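Local coordinates for protein GH61E (Thielavia terrestris, PDB 3EJA) that probably acts as a copper-dependent lytic polysaccharide monooxygenase, cleaving glycosidic bonds of crystalline and amorphous polysaccharides by oxidation, at residues 11-15 with 16-20; 81-85 with 86-90; 177-180 with 181-185. All blocks are in the same frame, centred on the assembly; numbering follows the deposited sequence. Where two conformers were deposited one is given.

How the interactions relate
Interaction 1 is the most buried of the three: an indole pressed on aliphatic groups and backbone in the loop between strand 3-7 and helix 35-38. Interactions 2 and 3 lie at the surface and depend on polar bonds, each with an aspartate carboxylate gripping a backbone N-H. Interaction 2, in the loop between strands 72-78 and 96-100, also meets two sulfates; interaction 3 lies in the loop after strand 151-162. Interactions 1 and 2 touch: Arg17 NH2 is 2.8 Å from Trp88 O and probably bonds it, tying the two loops together. Interaction 3 stands apart, its centre about 27 Å from that of interaction 1 and on the opposite side of the chain's centre.

Interaction 1: residues 11-15 with 16-20; sequences ADWQQ and VRKAD
Trp13 is swung against Val16, Lys18 and Ala19 by a type II beta turn starting at Ala11. Ala11 O closes this turn by accepting Gln14 N, and Trp13 takes its third position with positive phi (59°). From there Trp13 CA sits 3.1 Å from Val16 O in a CA-H...O contact. With CG beside the backbone N (chi1 -38°), the indole lies across the following chain. Over one face come Lys18 CG, 4.2 Å from the centroid of the five-membered ring in a CH-pi contact, and Ala19 N. Val16 CG1 approaches obliquely, 3.6 Å from Trp13 CE3, and Ala19 CB meets Trp13 CH2 at 3.7 Å. Replacing the indole with an alanine would probably take from Lys18 CG its ring face and from Ala19 CB one neighbour, and open a gap beside Val16. Gln14 reaches back, its OE1 taking Ala11 N at 2.9 Å in the carbonyl plane. Gln15 leaves the backbone away from 16-20, NE2 weakly bonded to Ser48 OG. Val16 also packs on Ser155 and Ala157 of strand 151-162. Here a type II beta turn presents its third residue to the loop after the first strand of the AA9 beta sandwich, a fibronectin type III-like fold.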
ATOM      1  N   ALA A  11      15.832   6.571   7.087  1.00 15.95           N
ATOM      2  CA  ALA A  11      16.461   6.834   5.789  1.00 15.63           C
ATOM      3  C   ALA A  11      15.859   5.955   4.697  1.00 15.28           C
ATOM      4  O   ALA A  11      15.076   5.048   4.978  1.00 14.91           O
ATOM      5  CB  ALA A  11      17.976   6.608   5.862  1.00 15.82           C
ATOM      6  N   ASP A  12      16.235   6.232   3.451  1.00 14.77           N
ATOM      7  CA  ASP A  12      15.753   5.459   2.305  1.00 14.67           C
ATOM      8  C   ASP A  12      16.043   3.980   2.518  1.00 14.69           C
ATOM      9  O   ASP A  12      17.191   3.593   2.751  1.00 14.35           O
ATOM     10  CB  ASP A  12      16.440   5.900   1.012  1.00 14.68           C
ATOM     11  CG  ASP A  12      15.907   7.211   0.454  1.00 14.75           C
ATOM     12  OD1 ASP A  12      14.949   7.784   0.994  1.00 14.14           O
ATOM     13  OD2 ASP A  12      16.482   7.655  -0.566  1.00 15.52           O
ATOM     14  N   TRP A  13      14.990   3.168   2.458  1.00 14.69           N
ATOM     15  CA  TRP A  13      15.086   1.695   2.546  1.00 14.53           C
ATOM     16  C   TRP A  13      15.714   1.179   3.848  1.00 14.71           C
ATOM     17  O   TRP A  13      16.321   0.105   3.871  1.00 14.44           O
ATOM     18  CB  TRP A  13      15.798   1.110   1.308  1.00 14.08           C
ATOM     19  CG  TRP A  13      15.429   1.831   0.049  1.00 14.08           C
ATOM     20  CD1 TRP A  13      16.235   2.642  -0.707  1.00 13.27           C
ATOM     21  CD2 TRP A  13      14.138   1.852  -0.574  1.00 13.34           C
ATOM     22  NE1 TRP A  13      15.530   3.142  -1.778  1.00 14.23           N
ATOM     23  CE2 TRP A  13      14.238   2.682  -1.715  1.00 13.65           C
ATOM     24  CE3 TRP A  13      12.909   1.246  -0.281  1.00 13.58           C
ATOM     25  CZ2 TRP A  13      13.154   2.914  -2.569  1.00 13.73           C
ATOM     26  CZ3 TRP A  13      11.826   1.477  -1.133  1.00 13.18           C
ATOM     27  CH2 TRP A  13      11.956   2.306  -2.259  1.00 13.43           C
ATOM     28  N   GLN A  14      15.560   1.941   4.929  1.00 14.81           N
ATOM     29  CA  GLN A  14      16.109   1.527   6.220  1.00 15.20           C
ATOM     30  C   GLN A  14      15.152   0.586   6.955  1.00 14.75           C
ATOM     31  O   GLN A  14      15.543  -0.519   7.351  1.00 14.79           O
ATOM     32  CB  GLN A  14      16.480   2.736   7.075  1.00 15.31           C
ATOM     33  CG  GLN A  14      17.161   2.359   8.374  1.00 16.11           C
ATOM     34  CD  GLN A  14      17.643   3.565   9.141  1.00 18.62           C
ATOM     35  OE1 GLN A  14      17.186   4.691   8.910  1.00 19.64           O
ATOM     36  NE2 GLN A  14      18.569   3.341  10.069  1.00 18.31           N
ATOM     37  N   GLN A  15      13.910   1.032   7.132  1.00 14.36           N
ATOM     38  CA  GLN A  15      12.839   0.192   7.664  1.00 14.09           C
ATOM     39  C   GLN A  15      11.908  -0.261   6.536  1.00 13.70           C
ATOM     40  O   GLN A  15      10.928  -0.961   6.780  1.00 13.64           O
ATOM     41  CB  GLN A  15      12.043   0.936   8.751  1.00 14.15           C
ATOM     42  CG  GLN A  15      12.848   1.271  10.015  1.00 14.28           C
ATOM     43  CD  GLN A  15      13.603   2.594   9.908  1.00 16.12           C
ATOM     44  OE1 GLN A  15      13.330   3.417   9.029  1.00 16.09           O
ATOM     45  NE2 GLN A  15      14.556   2.806  10.817  1.00 15.67           N
ATOM     46  N   VAL A  16      12.219   0.155   5.308  1.00 12.97           N
ATOM     47  CA  VAL A  16      11.431  -0.204   4.123  1.00 12.47           C
ATOM     48  C   VAL A  16      12.232  -1.165   3.231  1.00 12.16           C
ATOM     49  O   VAL A  16      13.371  -0.879   2.876  1.00 11.98           O
ATOM     50  CB  VAL A  16      11.013   1.062   3.303  1.00 12.37           C
ATOM     51  CG1 VAL A  16      10.230   0.667   2.047  1.00 11.92           C
ATOM     52  CG2 VAL A  16      10.180   2.010   4.158  1.00 12.45           C
ATOM     53  N   ARG A  17      11.644  -2.311   2.882  1.00 11.25           N
ATOM     54  CA  ARG A  17      12.315  -3.254   1.975  1.00 11.32           C
ATOM     55  C   ARG A  17      12.581  -2.586   0.624  1.00 11.51           C
ATOM     56  O   ARG A  17      11.695  -1.932   0.057  1.00 11.54           O
ATOM     57  CB  ARG A  17      11.500  -4.540   1.806  1.00 11.03           C
ATOM     58  CG  ARG A  17      11.234  -5.265   3.143  1.00 10.82           C
ATOM     59  CD  ARG A  17      10.533  -6.591   2.935  1.00 11.29           C
ATOM     60  NE  ARG A  17      10.600  -7.423   4.141  1.00 10.04           N
ATOM     61  CZ  ARG A  17      10.185  -8.687   4.201  1.00 11.99           C
ATOM     62  NH1 ARG A  17       9.669  -9.272   3.125  1.00 11.31           N
ATOM     63  NH2 ARG A  17      10.290  -9.371   5.336  1.00 10.06           N
ATOM     64  N   LYS A  18      13.812  -2.726   0.137  1.00 11.77           N
ATOM     65  CA  LYS A  18      14.266  -1.997  -1.049  1.00 12.55           C
ATOM     66  C   LYS A  18      13.459  -2.413  -2.272  1.00 12.36           C
ATOM     67  O   LYS A  18      13.561  -3.546  -2.757  1.00 12.31           O
ATOM     68  CB  LYS A  18      15.774  -2.186  -1.293  1.00 12.48           C
ATOM     69  CG  LYS A  18      16.312  -1.334  -2.458  1.00 13.40           C
ATOM     70  CD  LYS A  18      17.770  -1.631  -2.778  1.00 13.76           C
ATOM     71  CE  LYS A  18      18.716  -0.594  -2.175  1.00 18.19           C
ATOM     72  NZ  LYS A  18      20.170  -0.926  -2.405  1.00 17.85           N
ATOM     73  N   ALA A  19      12.624  -1.494  -2.745  1.00 12.50           N
ATOM     74  CA  ALA A  19      11.770  -1.783  -3.881  1.00 12.61           C
ATOM     75  C   ALA A  19      12.610  -1.890  -5.153  1.00 12.65           C
ATOM     76  O   ALA A  19      13.665  -1.256  -5.277  1.00 12.27           O
ATOM     77  CB  ALA A  19      10.678  -0.723  -4.018  1.00 12.49           C
ATOM     78  N   ASP A  20      12.137  -2.702  -6.094  1.00 12.70           N
ATOM     79  CA  ASP A  20      12.832  -2.899  -7.361  1.00 12.89           C
ATOM     80  C   ASP A  20      12.949  -1.614  -8.189  1.00 13.34           C
ATOM     81  O   ASP A  20      13.783  -1.535  -9.099  1.00 13.46           O
ATOM     82  CB  ASP A  20      12.138  -3.994  -8.188  1.00 12.61           C
ATOM     83  CG  ASP A  20      12.385  -5.403  -7.643  1.00 13.06           C
ATOM     84  OD1 ASP A  20      13.255  -5.588  -6.767  1.00 12.32           O
ATOM     85  OD2 ASP A  20      11.695  -6.333  -8.114  1.00 12.72           O
TER
HETATM   86  O   HOH W   1      16.154  -2.630   2.508  1.00 32.11           O

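Interaction 2: residues 81-85 with 86-90; sequences DGEDI and NSWNG. With SO4 (sulfate ion), chain H; SO4 (sulfate ion), chain G.
The indole of Trp88 is met by Glu83 from across the turn and by a sulfate (chain H) at its edge. Glu83 CG comes in obliquely, 3.5 Å from Trp88 CD1, where the two side chains cross at about a right angle and the carboxylate plane is tilted 43° to the ring. O3 of the sulfate lies at the ring edge, in its plane, and accepts Trp88 NE1 at 2.8 Å. One face of the ring carries the backbone N of Gly90, near the rim, and Val79, Pro80 and Leu133 also pack against the indole.

Before Trp88 the chain is folded by Asp84. Its CG stands anti to the backbone N (chi1 -172°), which turns the carboxylate forward along the chain; OD1 accepts Asn86 N at 2.9 Å, from above the carboxylate plane. This is an Asx turn, and Asp84 O completes an Asx motif by accepting Ser87 N at 3.0 Å, with the donor well above the carbonyl plane. Trp88 N adds a weak bond to the same oxygen, as does Ser87 OG at 3.5 Å, so three donors gather on one carbonyl. Ile85 leaves the backbone away from 86-90 and packs on Tyr131 and Leu133 of strand 130-140.

At the start of the segment Asp81 N donates almost straight (170°) to a second sulfate (chain G), O2 at 2.7 Å. Both sulfates lie near a carboxylate: Asp81 OD1 is 3.2 Å from that O2, and Glu83 OE1 3.7 Å from O3 of the chain H ion. Arg78, which forms a salt bridge with Asp81 OD1 and bonds sulfate through NH1, would be expected to offset part of the negative charge. The chemistry implies a bend fixed by Asp84 from within, at whose surface N-H groups of backbone and indole donate to anions, both probably from the crystallisation liquor.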
ATOM      1  N   ASP A  81       3.829 -15.381  15.549  1.00 26.05           N
ATOM      2  CA  ASP A  81       4.704 -15.360  16.731  1.00 28.26           C
ATOM      3  C   ASP A  81       6.004 -16.149  16.551  1.00 29.14           C
ATOM      4  O   ASP A  81       7.073 -15.712  16.987  1.00 29.69           O
ATOM      5  CB  ASP A  81       3.947 -15.876  17.963  1.00 28.47           C
ATOM      6  CG  ASP A  81       2.849 -14.932  18.415  1.00 29.71           C
ATOM      7  OD1 ASP A  81       2.810 -13.773  17.948  1.00 30.10           O
ATOM      8  OD2 ASP A  81       2.016 -15.355  19.244  1.00 31.31           O
ATOM      9  N   GLY A  82       5.901 -17.304  15.896  1.00 29.89           N
ATOM     10  CA  GLY A  82       7.057 -18.175  15.673  1.00 31.02           C
ATOM     11  C   GLY A  82       7.822 -17.880  14.393  1.00 31.65           C
ATOM     12  O   GLY A  82       8.445 -18.780  13.807  1.00 31.65           O
ATOM     13  N   GLU A  83       7.793 -16.617  13.965  1.00 32.01           N
ATOM     14  CA  GLU A  83       8.445 -16.211  12.724  1.00 32.03           C
ATOM     15  C   GLU A  83       9.286 -14.949  12.892  1.00 30.85           C
ATOM     16  O   GLU A  83       9.032 -14.129  13.776  1.00 30.87           O
ATOM     17  CB  GLU A  83       7.398 -15.984  11.638  1.00 32.81           C
ATOM     18  CG  GLU A  83       7.717 -16.653  10.327  1.00 36.43           C
ATOM     19  CD  GLU A  83       7.206 -18.080  10.267  1.00 40.74           C
ATOM     20  OE1 GLU A  83       6.145 -18.361  10.873  1.00 42.21           O
ATOM     21  OE2 GLU A  83       7.865 -18.919   9.611  1.00 42.90           O
ATOM     22  N   ASP A  84      10.283 -14.804  12.021  1.00 29.19           N
ATOM     23  CA  ASP A  84      11.170 -13.648  12.005  1.00 27.43           C
ATOM     24  C   ASP A  84      10.717 -12.692  10.900  1.00 25.94           C
ATOM     25  O   ASP A  84      10.556 -13.097   9.748  1.00 25.19           O
ATOM     26  CB  ASP A  84      12.607 -14.109  11.751  1.00 27.71           C
ATOM     27  CG  ASP A  84      13.633 -12.995  11.907  1.00 28.82           C
ATOM     28  OD1 ASP A  84      13.314 -11.807  11.701  1.00 28.14           O
ATOM     29  OD2 ASP A  84      14.798 -13.323  12.221  1.00 31.57           O
ATOM     30  N   ILE A  85      10.515 -11.428  11.265  1.00 24.20           N
ATOM     31  CA  ILE A  85      10.142 -10.369  10.314  1.00 23.02           C
ATOM     32  C   ILE A  85      11.076 -10.312   9.094  1.00 22.44           C
ATOM     33  O   ILE A  85      10.625 -10.055   7.976  1.00 22.13           O
ATOM     34  CB  ILE A  85      10.032  -8.959  11.015  1.00 22.66           C
ATOM     35  CG1 ILE A  85       9.772  -7.823  10.009  1.00 22.42           C
ATOM     36  CG2 ILE A  85      11.283  -8.628  11.807  1.00 22.21           C
ATOM     37  CD1 ILE A  85       8.331  -7.604   9.655  1.00 17.00           C
ATOM     38  N   ASN A  86      12.369 -10.568   9.311  1.00 21.60           N
ATOM     39  CA  ASN A  86      13.353 -10.520   8.220  1.00 20.97           C
ATOM     40  C   ASN A  86      13.209 -11.610   7.158  1.00 20.19           C
ATOM     41  O   ASN A  86      13.675 -11.441   6.025  1.00 20.03           O
ATOM     42  CB  ASN A  86      14.775 -10.530   8.776  1.00 21.26           C
ATOM     43  CG  ASN A  86      15.097  -9.283   9.571  1.00 22.44           C
ATOM     44  OD1 ASN A  86      14.800  -8.163   9.152  1.00 22.63           O
ATOM     45  ND2 ASN A  86      15.704  -9.472  10.735  1.00 24.07           N
ATOM     46  N   SER A  87      12.571 -12.723   7.509  1.00 19.34           N
ATOM     47  CA  SER A  87      12.403 -13.816   6.549  1.00 18.80           C
ATOM     48  C   SER A  87      10.950 -14.106   6.176  1.00 18.19           C
ATOM     49  O   SER A  87      10.687 -14.993   5.368  1.00 18.60           O
ATOM     50  CB  SER A  87      13.103 -15.090   7.038  1.00 19.20           C
ATOM     51  OG  SER A  87      12.590 -15.504   8.289  1.00 20.11           O
ATOM     52  N   TRP A  88      10.016 -13.352   6.758  1.00 16.79           N
ATOM     53  CA  TRP A  88       8.583 -13.546   6.501  1.00 15.51           C
ATOM     54  C   TRP A  88       8.101 -12.550   5.444  1.00 14.84           C
ATOM     55  O   TRP A  88       8.335 -11.347   5.565  1.00 14.11           O
ATOM     56  CB  TRP A  88       7.779 -13.396   7.795  1.00 15.26           C
ATOM     57  CG  TRP A  88       6.368 -13.882   7.679  1.00 14.93           C
ATOM     58  CD1 TRP A  88       5.941 -15.181   7.755  1.00 15.02           C
ATOM     59  CD2 TRP A  88       5.195 -13.089   7.448  1.00 14.62           C
ATOM     60  NE1 TRP A  88       4.575 -15.243   7.595  1.00 14.45           N
ATOM     61  CE2 TRP A  88       4.091 -13.974   7.411  1.00 14.89           C
ATOM     62  CE3 TRP A  88       4.967 -11.716   7.286  1.00 14.29           C
ATOM     63  CZ2 TRP A  88       2.777 -13.529   7.216  1.00 15.13           C
ATOM     64  CZ3 TRP A  88       3.659 -11.274   7.096  1.00 14.56           C
ATOM     65  CH2 TRP A  88       2.583 -12.177   7.060  1.00 14.89           C
ATOM     66  N   ASN A  89       7.428 -13.060   4.417  1.00 14.14           N
ATOM     67  CA  ASN A  89       7.148 -12.264   3.225  1.00 13.84           C
ATOM     68  C   ASN A  89       5.679 -11.955   2.932  1.00 13.39           C
ATOM     69  O   ASN A  89       5.373 -11.296   1.935  1.00 13.42           O
ATOM     70  CB  ASN A  89       7.824 -12.912   2.011  1.00 13.72           C
ATOM     71  CG  ASN A  89       9.305 -13.109   2.228  1.00 13.70           C
ATOM     72  OD1 ASN A  89       9.982 -12.238   2.786  1.00 13.83           O
ATOM     73  ND2 ASN A  89       9.819 -14.257   1.816  1.00 13.78           N
ATOM     74  N   GLY A  90       4.778 -12.434   3.784  1.00 12.77           N
ATOM     75  CA  GLY A  90       3.349 -12.166   3.588  1.00 12.59           C
ATOM     76  C   GLY A  90       2.702 -12.980   2.477  1.00 12.19           C
ATOM     77  O   GLY A  90       1.901 -12.452   1.703  1.00 11.90           O
TER
HETATM   78  S   SO4 H4850       3.730 -18.359   6.676  0.50 28.37           S
HETATM   79  O1  SO4 H4850       2.853 -19.528   6.616  0.50 27.24           O
HETATM   80  O2  SO4 H4850       3.222 -17.326   5.769  0.50 27.07           O
HETATM   81  O3  SO4 H4850       3.773 -17.846   8.044  0.50 26.89           O
HETATM   82  O4  SO4 H4850       5.087 -18.736   6.268  0.50 27.30           O
HETATM   83  S   SO4 G4849       0.151 -16.597  15.421  1.00 55.83           S
HETATM   84  O1  SO4 G4849      -0.147 -16.259  14.032  1.00 56.05           O
HETATM   85  O2  SO4 G4849       1.134 -15.665  15.963  1.00 55.36           O
HETATM   86  O3  SO4 G4849      -1.084 -16.508  16.197  1.00 56.26           O
HETATM   87  O4  SO4 G4849       0.684 -17.955  15.489  1.00 55.77           O

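Interaction 3: residues 177-180 with 181-185; sequences GAYS and ATDPG
Two first torsions set up the exchange between Ser180 and Asp183. In Asp183 the carboxylate carbon CG lies beside the backbone N (chi1 -74°), which folds the carboxylate back over the chain toward Ser180. In Ser180 the hydroxyl is anti to its own N (chi1 159°) and lies on the carbonyl side, leaning forward over the next peptides.

The carboxylate oxygen OD2 of Asp183 accepts Ser180 N at 2.9 Å. The bond is nearly straight at the hydrogen (172°), although the donor arrives steeply from above the carboxylate plane. In return Asp183 N donates to Ser180 O at 3.0 Å, closing a type I beta turn from Ser180 to Asp183. One residue therefore holds both the N-H and the C=O of the other. The other carboxylate oxygen, OD1, rests 3.4 Å from Ser180 CB.

Ser180 OG takes a weak bond from Thr182 N at 3.3 Å; in this conformer that is an ST turn, and with the turn-closing bond an ST motif, but a doubtful one, the bond being weak and the hydroxyl modelled in two positions. In the same conformer water 3 bridges the hydroxyls, 3.1 Å from Ser180 OG and 2.7 Å from Thr182 OG1.

Asp183 OD2 has a second donor in water 2, at 2.6 Å, which reaches on weakly to Ala178 O. Two donors on that oxygen would be expected to favour the charged carboxylate. The ring of Tyr179 leads off into the protein: it packs edge-to-face with Phe175, and its OH bonds Tyr75 and Glu137 on strands 72-78 and 130-140 of the beta sandwich. The side chain of Tyr179 is about 11 Å from that of the metal ligand Tyr153.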
ATOM      1  N   GLY A 177      -3.566 -11.779  -6.018  1.00 10.24           N
ATOM      2  CA  GLY A 177      -4.808 -12.453  -5.691  1.00 10.32           C
ATOM      3  C   GLY A 177      -5.951 -11.479  -5.499  1.00 10.75           C
ATOM      4  O   GLY A 177      -7.067 -11.718  -5.991  1.00 10.87           O
ATOM      5  N   ALA A 178      -5.675 -10.381  -4.796  1.00 10.55           N
ATOM      6  CA  ALA A 178      -6.709  -9.421  -4.404  1.00 11.01           C
ATOM      7  C   ALA A 178      -7.283  -8.629  -5.574  1.00 10.97           C
ATOM      8  O   ALA A 178      -8.449  -8.247  -5.534  1.00 11.22           O
ATOM      9  CB  ALA A 178      -6.170  -8.465  -3.347  1.00 10.73           C
ATOM     10  N   TYR A 179      -6.454  -8.371  -6.587  1.00 10.86           N
ATOM     11  CA  TYR A 179      -6.821  -7.499  -7.704  1.00 11.30           C
ATOM     12  C   TYR A 179      -6.966  -8.260  -9.017  1.00 11.46           C
ATOM     13  O   TYR A 179      -6.210  -9.196  -9.299  1.00 11.68           O
ATOM     14  CB  TYR A 179      -5.770  -6.399  -7.914  1.00 10.77           C
ATOM     15  CG  TYR A 179      -5.592  -5.425  -6.766  1.00 10.94           C
ATOM     16  CD1 TYR A 179      -6.567  -5.286  -5.767  1.00  9.71           C
ATOM     17  CD2 TYR A 179      -4.455  -4.622  -6.693  1.00 10.04           C
ATOM     18  CE1 TYR A 179      -6.396  -4.377  -4.712  1.00 10.54           C
ATOM     19  CE2 TYR A 179      -4.281  -3.706  -5.650  1.00 10.12           C
ATOM     20  CZ  TYR A 179      -5.245  -3.594  -4.664  1.00 10.44           C
ATOM     21  OH  TYR A 179      -5.075  -2.695  -3.629  1.00 10.84           O
ATOM     22  N   SER A 180      -7.928  -7.831  -9.823  1.00 11.63           N
ATOM     23  CA  SER A 180      -8.018  -8.302 -11.197  1.00 11.84           C
ATOM     24  C   SER A 180      -7.824  -7.115 -12.139  1.00 11.86           C
ATOM     25  O   SER A 180      -8.199  -5.986 -11.805  1.00 11.47           O
ATOM     26  CB  SER A 180      -9.384  -8.961 -11.420  0.50 11.79           C
ATOM     27  OG  SER A 180      -9.735  -9.020 -12.789  0.50 11.15           O
ATOM     28  N   ALA A 181      -7.248  -7.384 -13.309  1.00 12.02           N
ATOM     29  CA  ALA A 181      -6.996  -6.345 -14.316  1.00 12.19           C
ATOM     30  C   ALA A 181      -8.257  -5.638 -14.818  1.00 12.21           C
ATOM     31  O   ALA A 181      -8.167  -4.564 -15.415  1.00 12.37           O
ATOM     32  CB  ALA A 181      -6.197  -6.916 -15.494  1.00 12.19           C
ATOM     33  N   THR A 182      -9.428  -6.229 -14.578  1.00 11.96           N
ATOM     34  CA  THR A 182     -10.693  -5.617 -15.020  1.00 11.93           C
ATOM     35  C   THR A 182     -11.491  -4.985 -13.873  1.00 11.73           C
ATOM     36  O   THR A 182     -12.615  -4.518 -14.082  1.00 11.52           O
ATOM     37  CB  THR A 182     -11.599  -6.611 -15.813  1.00 12.04           C
ATOM     38  OG1 THR A 182     -11.897  -7.751 -14.993  1.00 12.64           O
ATOM     39  CG2 THR A 182     -10.926  -7.059 -17.111  1.00 11.74           C
ATOM     40  N   ASP A 183     -10.912  -4.953 -12.670  1.00 11.34           N
ATOM     41  CA  ASP A 183     -11.540  -4.277 -11.537  1.00 11.26           C
ATOM     42  C   ASP A 183     -11.915  -2.838 -11.931  1.00 11.03           C
ATOM     43  O   ASP A 183     -11.145  -2.158 -12.626  1.00 10.87           O
ATOM     44  CB  ASP A 183     -10.623  -4.282 -10.301  1.00 11.26           C
ATOM     45  CG  ASP A 183     -10.530  -5.652  -9.626  1.00 13.07           C
ATOM     46  OD1 ASP A 183     -11.311  -6.575  -9.972  1.00 13.73           O
ATOM     47  OD2 ASP A 183      -9.664  -5.799  -8.737  1.00 14.17           O
ATOM     48  N   PRO A 184     -13.111  -2.383 -11.521  1.00 10.98           N
ATOM     49  CA  PRO A 184     -13.639  -1.074 -11.937  1.00 10.78           C
ATOM     50  C   PRO A 184     -12.799   0.119 -11.493  1.00 10.82           C
ATOM     51  O   PRO A 184     -12.906   1.195 -12.092  1.00 10.49           O
ATOM     52  CB  PRO A 184     -15.022  -1.021 -11.276  1.00 11.05           C
ATOM     53  CG  PRO A 184     -14.952  -1.998 -10.168  1.00 11.15           C
ATOM     54  CD  PRO A 184     -14.058  -3.101 -10.649  1.00 10.77           C
ATOM     55  N   GLY A 185     -11.995  -0.062 -10.445  1.00 10.39           N
ATOM     56  CA  GLY A 185     -11.075   0.985  -9.982  1.00 10.66           C
ATOM     57  C   GLY A 185      -9.672   0.901 -10.567  1.00 10.72           C
ATOM     58  O   GLY A 185      -8.813   1.743 -10.259  1.00 10.71           O
TER
HETATM   59  O   HOH W   2     -10.404  -5.602  -6.272  1.00 16.43           O
HETATM   60  O   HOH W   3     -10.806 -10.164 -15.476  1.00 27.84           O